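Local structure of NAD-dependent epimerase/dehydratase (Bacteroides thetaiotaomicron, 3DHN) at residues L122-M125 / E129-E132; G114-A119 / Q212-I217; S13-S18 / M166-R171; G173-G178 / A198-D203. The protein probably binds NAD(P) in a Rossmann-type fold and may act as an oxidoreductase or epimerase, its precise reaction being unestablished. All blocks are in the same frame, centred on the assembly; numbering follows the deposited sequence.

Interaction 1 of 4, residues L122-M125 / E129-E132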
loop_
_atom_site.group_PDB
_atom_site.type_symbol
_atom_site.label_atom_id
_atom_site.label_comp_id
_atom_site.label_asym_id
_atom_site.label_seq_id
_atom_site.Cartn_x
_atom_site.Cartn_y
_atom_site.Cartn_z
ATOM N N LEU A 122 20.595 -9.210 4.418
ATOM C CA LEU A 122 19.593 -10.248 4.681
ATOM C C LEU A 122 18.177 -9.679 4.750
ATOM O O LEU A 122 17.866 -8.886 5.633
ATOM C CB LEU A 122 19.904 -10.978 5.997
ATOM C CG LEU A 122 18.935 -12.101 6.396
ATOM C CD1 LEU A 122 18.966 -13.206 5.339
ATOM C CD2 LEU A 122 19.313 -12.662 7.762
ATOM N N ARG A 123 17.317 -10.083 3.820
ATOM C CA ARG A 123 15.937 -9.600 3.832
ATOM C C ARG A 123 15.063 -10.564 4.635
ATOM O O ARG A 123 15.377 -11.752 4.741
ATOM C CB ARG A 123 15.411 -9.440 2.401
ATOM C CG ARG A 123 16.222 -8.458 1.550
ATOM C CD ARG A 123 15.659 -8.334 0.140
ATOM N NE ARG A 123 16.571 -7.641 -0.770
ATOM C CZ ARG A 123 16.629 -6.322 -0.932
ATOM N NH1 ARG A 123 15.821 -5.524 -0.246
ATOM N NH2 ARG A 123 17.510 -5.796 -1.782
ATOM N N LEU A 124 13.976 -10.046 5.208
ATOM C CA LEU A 124 13.078 -10.848 6.034
ATOM C C LEU A 124 12.556 -12.115 5.359
ATOM O O LEU A 124 12.406 -13.143 6.007
ATOM C CB LEU A 124 11.902 -9.994 6.519
ATOM C CG LEU A 124 10.824 -10.715 7.337
ATOM C CD1 LEU A 124 11.383 -11.161 8.681
ATOM C CD2 LEU A 124 9.632 -9.787 7.537
HETATM N N MSE A 125 12.281 -12.044 4.062
HETATM C CA MSE A 125 11.777 -13.198 3.323
HETATM C C MSE A 125 12.706 -14.405 3.388
HETATM O O MSE A 125 12.249 -15.544 3.519
HETATM C CB MSE A 125 11.620 -12.878 1.838
HETATM C CG MSE A 125 10.810 -11.679 1.491
HETATM SE SE MSE A 125 10.923 -11.397 -0.411
HETATM C CE MSE A 125 12.652 -10.548 -0.521
ATOM N N GLU A 129 12.142 -16.184 9.367
ATOM C CA GLU A 129 11.327 -15.596 10.426
ATOM C C GLU A 129 9.856 -15.460 10.019
ATOM O O GLU A 129 9.010 -15.134 10.848
ATOM C CB GLU A 129 11.871 -14.215 10.814
ATOM C CG GLU A 129 13.272 -14.222 11.414
ATOM C CD GLU A 129 13.298 -14.669 12.861
ATOM O OE1 GLU A 129 12.727 -13.958 13.715
ATOM O OE2 GLU A 129 13.890 -15.733 13.148
ATOM N N VAL A 130 9.556 -15.706 8.747
ATOM C CA VAL A 130 8.182 -15.599 8.251
ATOM C C VAL A 130 7.419 -16.904 8.481
ATOM O O VAL A 130 7.928 -17.990 8.200
ATOM C CB VAL A 130 8.141 -15.266 6.732
ATOM C CG1 VAL A 130 6.694 -15.163 6.253
ATOM C CG2 VAL A 130 8.867 -13.945 6.457
ATOM N N PRO A 131 6.185 -16.807 9.009
ATOM C CA PRO A 131 5.351 -17.987 9.274
ATOM C C PRO A 131 5.177 -18.786 7.996
ATOM O O PRO A 131 4.856 -18.220 6.955
ATOM C CB PRO A 131 4.039 -17.375 9.765
ATOM C CG PRO A 131 4.498 -16.121 10.451
ATOM C CD PRO A 131 5.527 -15.578 9.481
ATOM N N GLU A 132 5.389 -20.096 8.071
ATOM C CA GLU A 132 5.277 -20.958 6.897
ATOM C C GLU A 132 4.007 -20.738 6.088
ATOM O O GLU A 132 4.035 -20.716 4.859
ATOM C CB GLU A 132 5.297 -22.437 7.282
ATOM C CG GLU A 132 6.502 -22.936 8.059
ATOM C CD GLU A 132 6.606 -24.459 8.002
ATOM O OE1 GLU A 132 7.039 -24.983 6.953
ATOM O OE2 GLU A 132 6.237 -25.130 8.988
HETATM O O HOH W 1 11.455 -16.572 5.955
#

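Interaction 2 of 4, residues G114-A119 / Q212-I217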
loop_
_atom_site.group_PDB
_atom_site.type_symbol
_atom_site.label_atom_id
_atom_site.label_comp_id
_atom_site.label_asym_id
_atom_site.label_seq_id
_atom_site.Cartn_x
_atom_site.Cartn_y
_atom_site.Cartn_z
ATOM N N GLY A 114 8.448 -8.281 3.691
ATOM C CA GLY A 114 9.384 -9.266 3.178
ATOM C C GLY A 114 10.689 -8.744 2.596
ATOM O O GLY A 114 11.750 -9.331 2.828
ATOM N N SER A 115 10.629 -7.649 1.837
ATOM C CA SER A 115 11.838 -7.102 1.216
ATOM C C SER A 115 12.692 -6.212 2.110
ATOM O O SER A 115 13.748 -5.744 1.692
ATOM C CB SER A 115 11.471 -6.339 -0.063
ATOM O OG SER A 115 10.532 -5.309 0.204
ATOM N N LEU A 116 12.236 -5.976 3.335
ATOM C CA LEU A 116 12.981 -5.143 4.269
ATOM C C LEU A 116 14.192 -5.900 4.807
ATOM O O LEU A 116 14.155 -7.123 4.937
ATOM C CB LEU A 116 12.081 -4.721 5.443
ATOM C CG LEU A 116 10.954 -3.718 5.153
ATOM C CD1 LEU A 116 10.053 -3.588 6.377
ATOM C CD2 LEU A 116 11.550 -2.358 4.787
ATOM N N PHE A 117 15.266 -5.170 5.106
ATOM C CA PHE A 117 16.472 -5.784 5.654
ATOM C C PHE A 117 16.309 -5.926 7.166
ATOM O O PHE A 117 15.779 -5.032 7.825
ATOM C CB PHE A 117 17.711 -4.915 5.374
ATOM C CG PHE A 117 18.205 -4.976 3.957
ATOM C CD1 PHE A 117 18.709 -6.164 3.430
ATOM C CD2 PHE A 117 18.150 -3.851 3.141
ATOM C CE1 PHE A 117 19.150 -6.226 2.112
ATOM C CE2 PHE A 117 18.586 -3.904 1.820
ATOM C CZ PHE A 117 19.086 -5.094 1.303
ATOM N N ILE A 118 16.753 -7.053 7.712
ATOM C CA ILE A 118 16.695 -7.282 9.157
ATOM C C ILE A 118 18.139 -7.347 9.648
ATOM O O ILE A 118 18.416 -7.315 10.843
ATOM C CB ILE A 118 15.984 -8.600 9.510
ATOM C CG1 ILE A 118 16.743 -9.785 8.910
ATOM C CG2 ILE A 118 14.552 -8.558 9.003
ATOM C CD1 ILE A 118 16.245 -11.126 9.380
ATOM N N ALA A 119 19.056 -7.453 8.696
ATOM C CA ALA A 119 20.483 -7.492 8.980
ATOM C C ALA A 119 21.154 -7.124 7.677
ATOM O O ALA A 119 20.514 -7.132 6.623
ATOM C CB ALA A 119 20.924 -8.897 9.430
ATOM N N GLN A 212 9.747 7.431 -6.603
ATOM C CA GLN A 212 10.286 6.224 -7.224
ATOM C C GLN A 212 11.145 5.448 -6.234
ATOM O O GLN A 212 12.313 5.153 -6.504
ATOM C CB GLN A 212 11.121 6.590 -8.464
ATOM C CG GLN A 212 10.410 7.524 -9.452
ATOM C CD GLN A 212 11.212 7.769 -10.734
ATOM O OE1 GLN A 212 10.784 7.403 -11.827
ATOM N NE2 GLN A 212 12.373 8.388 -10.595
ATOM N N GLU A 213 10.568 5.121 -5.082
ATOM C CA GLU A 213 11.303 4.381 -4.063
ATOM C C GLU A 213 10.403 3.777 -2.988
ATOM O O GLU A 213 9.194 4.029 -2.934
ATOM C CB GLU A 213 12.338 5.295 -3.400
ATOM C CG GLU A 213 11.752 6.404 -2.534
ATOM C CD GLU A 213 12.762 7.511 -2.245
ATOM O OE1 GLU A 213 13.911 7.189 -1.885
ATOM O OE2 GLU A 213 12.405 8.700 -2.376
ATOM N N ARG A 214 11.011 2.980 -2.123
ATOM C CA ARG A 214 10.292 2.346 -1.028
ATOM C C ARG A 214 10.669 3.022 0.282
ATOM O O ARG A 214 11.792 3.527 0.426
ATOM C CB ARG A 214 10.669 0.856 -0.960
ATOM C CG ARG A 214 10.059 0.064 0.213
ATOM C CD ARG A 214 10.961 0.072 1.450
ATOM N NE ARG A 214 12.194 -0.688 1.252
ATOM C CZ ARG A 214 12.277 -2.015 1.195
ATOM N NH1 ARG A 214 11.191 -2.766 1.330
ATOM N NH2 ARG A 214 13.453 -2.596 0.977
ATOM N N PHE A 215 9.720 3.073 1.217
ATOM C CA PHE A 215 10.007 3.584 2.551
ATOM C C PHE A 215 9.231 2.707 3.527
ATOM O O PHE A 215 8.387 1.899 3.105
ATOM C CB PHE A 215 9.710 5.099 2.709
ATOM C CG PHE A 215 8.254 5.467 2.805
ATOM C CD1 PHE A 215 7.423 5.427 1.689
ATOM C CD2 PHE A 215 7.737 5.951 4.005
ATOM C CE1 PHE A 215 6.100 5.871 1.769
ATOM C CE2 PHE A 215 6.423 6.392 4.093
ATOM C CZ PHE A 215 5.602 6.354 2.970
ATOM N N THR A 216 9.532 2.824 4.820
ATOM C CA THR A 216 8.891 1.975 5.804
ATOM C C THR A 216 8.536 2.690 7.104
ATOM O O THR A 216 8.866 3.863 7.300
ATOM C CB THR A 216 9.788 0.733 6.087
ATOM O OG1 THR A 216 9.080 -0.215 6.895
ATOM C CG2 THR A 216 11.077 1.159 6.791
ATOM N N ILE A 217 7.874 1.968 8.001
ATOM C CA ILE A 217 7.411 2.545 9.251
ATOM C C ILE A 217 7.450 1.523 10.386
ATOM O O ILE A 217 7.483 0.310 10.142
ATOM C CB ILE A 217 5.943 3.049 9.065
ATOM C CG1 ILE A 217 5.464 3.811 10.295
ATOM C CG2 ILE A 217 5.008 1.852 8.801
ATOM C CD1 ILE A 217 4.112 4.498 10.095
#

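Interaction 3 of 4, residues S13-S18 / M166-R171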
loop_
_atom_site.group_PDB
_atom_site.type_symbol
_atom_site.label_atom_id
_atom_site.label_comp_id
_atom_site.label_asym_id
_atom_site.label_seq_id
_atom_site.Cartn_x
_atom_site.Cartn_y
_atom_site.Cartn_z
ATOM N N SER A 13 -10.955 -2.242 0.660
ATOM C CA SER A 13 -11.611 -3.150 1.596
ATOM C C SER A 13 -10.579 -3.790 2.528
ATOM O O SER A 13 -9.375 -3.616 2.336
ATOM C CB SER A 13 -12.352 -4.235 0.827
ATOM O OG SER A 13 -11.444 -4.959 0.026
ATOM N N GLY A 14 -11.053 -4.530 3.528
ATOM C CA GLY A 14 -10.150 -5.155 4.478
ATOM C C GLY A 14 -9.699 -4.148 5.528
ATOM O O GLY A 14 -10.085 -2.978 5.483
ATOM N N PHE A 15 -8.892 -4.585 6.488
ATOM C CA PHE A 15 -8.421 -3.664 7.512
ATOM C C PHE A 15 -7.675 -2.468 6.887
ATOM O O PHE A 15 -7.999 -1.308 7.156
ATOM C CB PHE A 15 -7.486 -4.380 8.500
ATOM C CG PHE A 15 -8.178 -5.377 9.395
ATOM C CD1 PHE A 15 -9.419 -5.083 9.963
ATOM C CD2 PHE A 15 -7.572 -6.595 9.701
ATOM C CE1 PHE A 15 -10.046 -5.987 10.821
ATOM C CE2 PHE A 15 -8.188 -7.507 10.561
ATOM C CZ PHE A 15 -9.427 -7.201 11.123
ATOM N N VAL A 16 -6.693 -2.751 6.034
ATOM C CA VAL A 16 -5.898 -1.682 5.425
ATOM C C VAL A 16 -6.650 -0.797 4.426
ATOM O O VAL A 16 -6.588 0.428 4.518
ATOM C CB VAL A 16 -4.625 -2.252 4.756
ATOM C CG1 VAL A 16 -3.756 -1.125 4.230
ATOM C CG2 VAL A 16 -3.839 -3.073 5.764
ATOM N N GLY A 17 -7.353 -1.415 3.482
ATOM C CA GLY A 17 -8.108 -0.658 2.491
ATOM C C GLY A 17 -9.152 0.255 3.116
ATOM O O GLY A 17 -9.351 1.393 2.667
ATOM N N SER A 18 -9.815 -0.239 4.157
ATOM C CA SER A 18 -10.835 0.537 4.850
ATOM C C SER A 18 -10.193 1.678 5.633
ATOM O O SER A 18 -10.711 2.791 5.648
ATOM C CB SER A 18 -11.633 -0.361 5.805
ATOM O OG SER A 18 -12.214 -1.447 5.095
HETATM N N MSE A 166 1.400 -5.933 11.506
HETATM C CA MSE A 166 0.424 -4.846 11.423
HETATM C C MSE A 166 -1.000 -5.319 11.719
HETATM O O MSE A 166 -1.509 -6.226 11.062
HETATM C CB MSE A 166 0.476 -4.197 10.035
HETATM C CG MSE A 166 -0.604 -3.147 9.807
HETATM SE SE MSE A 166 -0.295 -2.047 8.245
HETATM C CE MSE A 166 -0.171 -3.447 6.903
ATOM N N ARG A 167 -1.639 -4.685 12.699
ATOM C CA ARG A 167 -2.995 -5.053 13.106
ATOM C C ARG A 167 -3.773 -3.810 13.515
ATOM O O ARG A 167 -3.197 -2.727 13.685
ATOM C CB ARG A 167 -2.954 -5.998 14.311
ATOM C CG ARG A 167 -1.672 -6.809 14.427
ATOM C CD ARG A 167 -1.271 -7.018 15.886
ATOM N NE ARG A 167 -1.514 -8.384 16.338
ATOM C CZ ARG A 167 -1.159 -8.850 17.533
ATOM N NH1 ARG A 167 -0.541 -8.056 18.399
ATOM N NH2 ARG A 167 -1.426 -10.108 17.862
ATOM N N PRO A 168 -5.100 -3.942 13.677
ATOM C CA PRO A 168 -5.888 -2.777 14.082
ATOM C C PRO A 168 -5.380 -2.337 15.454
ATOM O O PRO A 168 -5.044 -3.172 16.293
ATOM C CB PRO A 168 -7.313 -3.323 14.129
ATOM C CG PRO A 168 -7.302 -4.396 13.074
ATOM C CD PRO A 168 -5.973 -5.077 13.319
ATOM N N GLY A 169 -5.303 -1.031 15.667
ATOM C CA GLY A 169 -4.828 -0.511 16.936
ATOM C C GLY A 169 -5.315 0.906 17.124
ATOM O O GLY A 169 -6.479 1.216 16.858
ATOM N N VAL A 170 -4.420 1.777 17.569
ATOM C CA VAL A 170 -4.758 3.176 17.791
ATOM C C VAL A 170 -4.023 4.055 16.791
ATOM O O VAL A 170 -2.947 3.697 16.317
ATOM C CB VAL A 170 -4.339 3.628 19.215
ATOM C CG1 VAL A 170 -4.676 5.102 19.427
ATOM C CG2 VAL A 170 -5.021 2.752 20.264
ATOM N N ARG A 171 -4.622 5.196 16.463
ATOM C CA ARG A 171 -4.010 6.174 15.571
ATOM C C ARG A 171 -3.259 7.108 16.519
ATOM O O ARG A 171 -3.807 8.095 16.993
ATOM C CB ARG A 171 -5.081 6.962 14.804
ATOM C CG ARG A 171 -4.518 7.981 13.809
ATOM C CD ARG A 171 -5.623 8.795 13.139
ATOM N NE ARG A 171 -5.111 9.684 12.094
ATOM C CZ ARG A 171 -4.223 10.652 12.299
ATOM N NH1 ARG A 171 -3.740 10.868 13.514
ATOM N NH2 ARG A 171 -3.812 11.408 11.288
#

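Interaction 4 of 4, residues G173-G178 / A198-D203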
loop_
_atom_site.group_PDB
_atom_site.type_symbol
_atom_site.label_atom_id
_atom_site.label_comp_id
_atom_site.label_asym_id
_atom_site.label_seq_id
_atom_site.Cartn_x
_atom_site.Cartn_y
_atom_site.Cartn_z
ATOM N N GLY A 173 -0.192 8.680 15.822
ATOM C CA GLY A 173 0.435 9.790 15.137
ATOM C C GLY A 173 1.922 9.823 15.457
ATOM O O GLY A 173 2.645 10.689 14.973
ATOM N N ARG A 174 2.382 8.876 16.273
ATOM C CA ARG A 174 3.790 8.820 16.648
ATOM C C ARG A 174 4.454 7.514 16.218
ATOM O O ARG A 174 4.047 6.435 16.643
ATOM C CB ARG A 174 3.947 8.995 18.162
ATOM C CG ARG A 174 3.480 10.345 18.682
ATOM C CD ARG A 174 3.853 10.534 20.150
ATOM N NE ARG A 174 5.251 10.920 20.305
ATOM C CZ ARG A 174 6.186 10.155 20.851
ATOM N NH1 ARG A 174 5.877 8.953 21.304
ATOM N NH2 ARG A 174 7.431 10.597 20.945
ATOM N N TYR A 175 5.493 7.629 15.394
ATOM C CA TYR A 175 6.221 6.471 14.887
ATOM C C TYR A 175 7.469 6.930 14.151
ATOM O O TYR A 175 7.645 8.123 13.891
ATOM C CB TYR A 175 5.330 5.682 13.924
ATOM C CG TYR A 175 4.616 6.564 12.921
ATOM C CD1 TYR A 175 5.293 7.114 11.831
ATOM C CD2 TYR A 175 3.272 6.896 13.095
ATOM C CE1 TYR A 175 4.649 7.975 10.942
ATOM C CE2 TYR A 175 2.620 7.754 12.214
ATOM C CZ TYR A 175 3.315 8.290 11.142
ATOM O OH TYR A 175 2.663 9.136 10.266
ATOM N N ARG A 176 8.318 5.971 13.808
ATOM C CA ARG A 176 9.548 6.241 13.074
ATOM C C ARG A 176 9.361 5.891 11.589
ATOM O O ARG A 176 8.718 4.884 11.251
ATOM C CB ARG A 176 10.689 5.412 13.674
ATOM C CG ARG A 176 11.927 5.243 12.802
ATOM C CD ARG A 176 12.825 6.467 12.830
ATOM N NE ARG A 176 14.228 6.072 12.905
ATOM C CZ ARG A 176 15.029 5.929 11.858
ATOM N NH1 ARG A 176 14.574 6.155 10.635
ATOM N NH2 ARG A 176 16.287 5.554 12.038
ATOM N N LEU A 177 9.889 6.740 10.707
ATOM C CA LEU A 177 9.821 6.493 9.270
ATOM C C LEU A 177 11.226 6.129 8.829
ATOM O O LEU A 177 12.195 6.820 9.154
ATOM C CB LEU A 177 9.325 7.726 8.496
ATOM C CG LEU A 177 7.843 8.090 8.694
ATOM C CD1 LEU A 177 7.526 9.358 7.925
ATOM C CD2 LEU A 177 6.947 6.953 8.233
ATOM N N GLY A 178 11.340 5.022 8.105
ATOM C CA GLY A 178 12.644 4.583 7.653
ATOM C C GLY A 178 12.688 4.413 6.154
ATOM O O GLY A 178 11.761 4.815 5.447
ATOM N N ALA A 198 -2.074 4.035 7.787
ATOM C CA ALA A 198 -2.905 4.781 6.846
ATOM C C ALA A 198 -2.636 6.278 6.945
ATOM O O ALA A 198 -2.562 6.975 5.927
ATOM C CB ALA A 198 -4.382 4.501 7.107
ATOM N N ALA A 199 -2.500 6.775 8.170
ATOM C CA ALA A 199 -2.245 8.194 8.376
ATOM C C ALA A 199 -0.967 8.605 7.666
ATOM O O ALA A 199 -0.897 9.687 7.074
ATOM C CB ALA A 199 -2.134 8.506 9.862
ATOM N N ALA A 200 0.043 7.740 7.724
ATOM C CA ALA A 200 1.323 8.020 7.082
ATOM C C ALA A 200 1.197 8.007 5.554
ATOM O O ALA A 200 1.768 8.861 4.866
ATOM C CB ALA A 200 2.361 7.011 7.534
HETATM N N MSE A 201 0.443 7.044 5.029
HETATM C CA MSE A 201 0.235 6.933 3.587
HETATM C C MSE A 201 -0.441 8.186 3.024
HETATM O O MSE A 201 -0.051 8.682 1.969
HETATM C CB MSE A 201 -0.616 5.700 3.261
HETATM C CG MSE A 201 -0.899 5.511 1.781
HETATM SE SE MSE A 201 0.676 5.074 0.716
HETATM C CE MSE A 201 0.282 3.202 0.355
ATOM N N ILE A 202 -1.463 8.693 3.706
ATOM C CA ILE A 202 -2.129 9.898 3.215
ATOM C C ILE A 202 -1.228 11.128 3.381
ATOM O O ILE A 202 -1.339 12.086 2.623
ATOM C CB ILE A 202 -3.498 10.118 3.896
ATOM C CG1 ILE A 202 -4.395 8.902 3.639
ATOM C CG2 ILE A 202 -4.199 11.354 3.290
ATOM C CD1 ILE A 202 -4.464 8.491 2.162
ATOM N N ASP A 203 -0.330 11.096 4.364
ATOM C CA ASP A 203 0.627 12.192 4.560
ATOM C C ASP A 203 1.549 12.262 3.328
ATOM O O ASP A 203 1.878 13.353 2.848
ATOM C CB ASP A 203 1.498 11.948 5.795
ATOM C CG ASP A 203 0.836 12.391 7.082
ATOM O OD1 ASP A 203 -0.324 12.864 7.036
ATOM O OD2 ASP A 203 1.483 12.265 8.141
HETATM O O HOH W 2 3.761 10.678 8.448
#

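Interaction 1 of 4, residues L122-M125 / E129-E132
Leu124 lays its isobutyl group against the CG2 methyl of Val130, with Leu124 CG 3.9 Å from Val130 CG2, the two side chains crossing at about a right angle. The same methyl also lies close to the main chain, 3.7 Å from Leu124 O, so one branch of the valine meets both the side chain and the carbonyl of a single leucine. Val130 has CG2 anti to its own carbonyl carbon and CG1 anti to its backbone N (chi1 180°), which directs CG2 at the opposing segment. Leu124 CD1 turns instead to Glu129 and meets the methylene CB at 3.8 Å. Beyond that CB the glutamate chain bends at chi2 (-77°) and carries its carboxylate away, so Glu129 contributes only aliphatic surface here.

No direct hydrogen bond joins 122-125 to 129-132. A water gives a hydrogen bond to Met125 O (2.8 Å) and accepts a long, weak one from Val130 N at 3.5 Å. Ser127, in the short connection, also joins the two sides: its OG bonds to Leu124 O and to Glu129 N; the arrangement is that of a tight loop closing on itself after strand 122-123.

Met125, a selenomethionine, points away from Val130 and packs on Val138 and Leu146 of helix 135-149, while Val130 rests on Leu135 at the start of that helix. On the strand side Leu124 touches Ile118, and backbone bonds from Leu124 to Leu116 and from Met125 to Gly114 join the loop to the chain leading into strand 117-119.

Interaction 2 of 4, residues G114-A119 / Q212-I217
Arg214 presents the end of its guanidinium to Ser115 and one flat face to Leu116. The end-on grip uses two nitrogens on two atoms: NH1 bonds to Ser115 OG at 2.9 Å, and NH2 to Ser115 O at 3.2 Å with an N-H...O angle of 158°. The second donor stands well above the carbonyl plane, 64° out of it. Over the face comes Leu116 CD2, 3.5 Å from Arg214 NH1 and set toward the rim of the group, not over its middle. A bend at chi2 (-91°) and another at chi3 turn the arginine so that its end meets the serine while its face lies under the leucine.

Strand 213-218 lies in the main Rossmann-type sheet, parallel to 156-161 on one side and antiparallel to 176-178 on the other; Ser115 and Leu116 precede strand 117-119, where Ile118 and Ala119 form a classic beta bulge opposite Leu122. The other branch of Leu116, CD1, reaches Thr216 OG1 at 3.5 Å, a hydroxyl whose hydrogen bond goes to Ser161 O. Arg214 NE makes a salt bridge with Asp180. A leucine in place of Arg214 would probably leave Asp180 without its cationic mate and Ser115 OG without this buried donor. Ser115 O has a further donor in Arg123 NH1, and Tyr145 of helix 135-149 packs against both Ser115 and Arg214.

Interaction 3 of 4, residues S13-S18 / M166-R171
Pro168 sets its CG squarely over the ring of Phe15: the carbon is 3.7 Å from the ring centroid and only 6° off the ring normal, a CH-pi contact of the proline CG on the aromatic face. All six ring carbons are thus nearly equidistant from CG, the closest being Phe15 CD1 at 3.8 Å. Beside this pair, Val16 CG2 meets the CE methyl of Met166, a selenomethionine, at 3.9 Å. The Met166 chain runs extended from CA through chi1 and chi2 and then bends at chi3 (56°), which brings the terminal methyl round to the valine; the two side chains cross at about a right angle.

Phe15 and Val16 project from the first turn of helix 14-25, which follows strand 6-10 in the first beta-alpha unit of the Rossmann-type fold. Gly14 and Gly17 belong to the glycine-rich GxxGxxG turn of such folds, where relatives bind the pyrophosphate of NAD(P). Gly14 has a positive phi, and at Gly17 a beta carbon would lie 2.2 Å from Ser13 O, so a side chain would not fit there. In the first helical turn Ser18 bonds twice to Gly14 O: its OG at 2.7 Å and, from the opposite face of the carbonyl plane, its N at 3.1 Å.

On the other segment, strand 165-167 carries Met166 onto Val194 and Tyr197 of helix 194-206. Past Pro168, Gly169 N bonds to Glu195 OE1, and Arg171 NE returns to helix 14-25 in a salt bridge with Glu23.

Interaction 4 of 4, residues G173-G178 / A198-D203
Tyr175 and Ala200 bury most of the surface between these segments, with Ala199 a smaller third. The tyrosine approaches the helix phenol end first: its OH lies 3.5 Å from Ala200 CB, and its CZ 3.9 Å from the same methyl, which comes to the ring obliquely. CG of Tyr175 sits between the backbone N and the carbonyl carbon (chi1 46°), and from that position the ring extends straight out from the chain toward helix 194-206. Ala199 adds the backbone on the flank of the hydroxyl, its C being 4.5 Å from Tyr175 OH. With only methyl groups at 199 and 200, the helix surface is low enough for a phenol oxygen to come this near.

Tyr175 precedes the edge strand 176-178 of the main sheet, and the contact packs that edge against the helix following strand 191-193. Ile217, in the next strand, touches Tyr175, Leu177 and Ala200 together. Leu177 CG also lies at the edge of the tyrosine ring, in its plane.

The polar end of the phenol is served by water. Tyr175 OH and Asp203 OD2 stand 4.0 Å apart, without a direct bond, and one water bridges them: it is 2.6 Å from Tyr175 OH, lying in the plane of the ring, and donates to Asp203 OD2 at 2.8 Å. The other carboxylate oxygen, OD1, is in a salt bridge with Arg27 NH2. An apolar seat for the phenol thus adjoins a charged pair, and Arg27 would probably keep Asp203 ionised, favouring the carboxylate as acceptor for the bridging water.

How the interactions relate
From the N terminus, 13-18 at the start of helix 14-25 opens the loop of interaction 3, and 114-119 then opens that of interaction 2. Interaction 1 closes a short loop between 122-125 and 129-132, nested inside both. At 166-171 interaction 3 closes; interaction 4 follows it in series, joining 173-178 to helix 194-206. Interaction 2 closes last, at 212-217, so it encloses interaction 4 and crosses interaction 3. Interactions 1 and 2 meet through strands 117-119 and 122-123, interactions 2 and 4 through the neighbouring strands 213-218 and 176-178. Interactions 3 and 4 touch where Arg171 packs on Ala199 of helix 194-206; the same arginine's bond to Glu23 brings in helix 14-25.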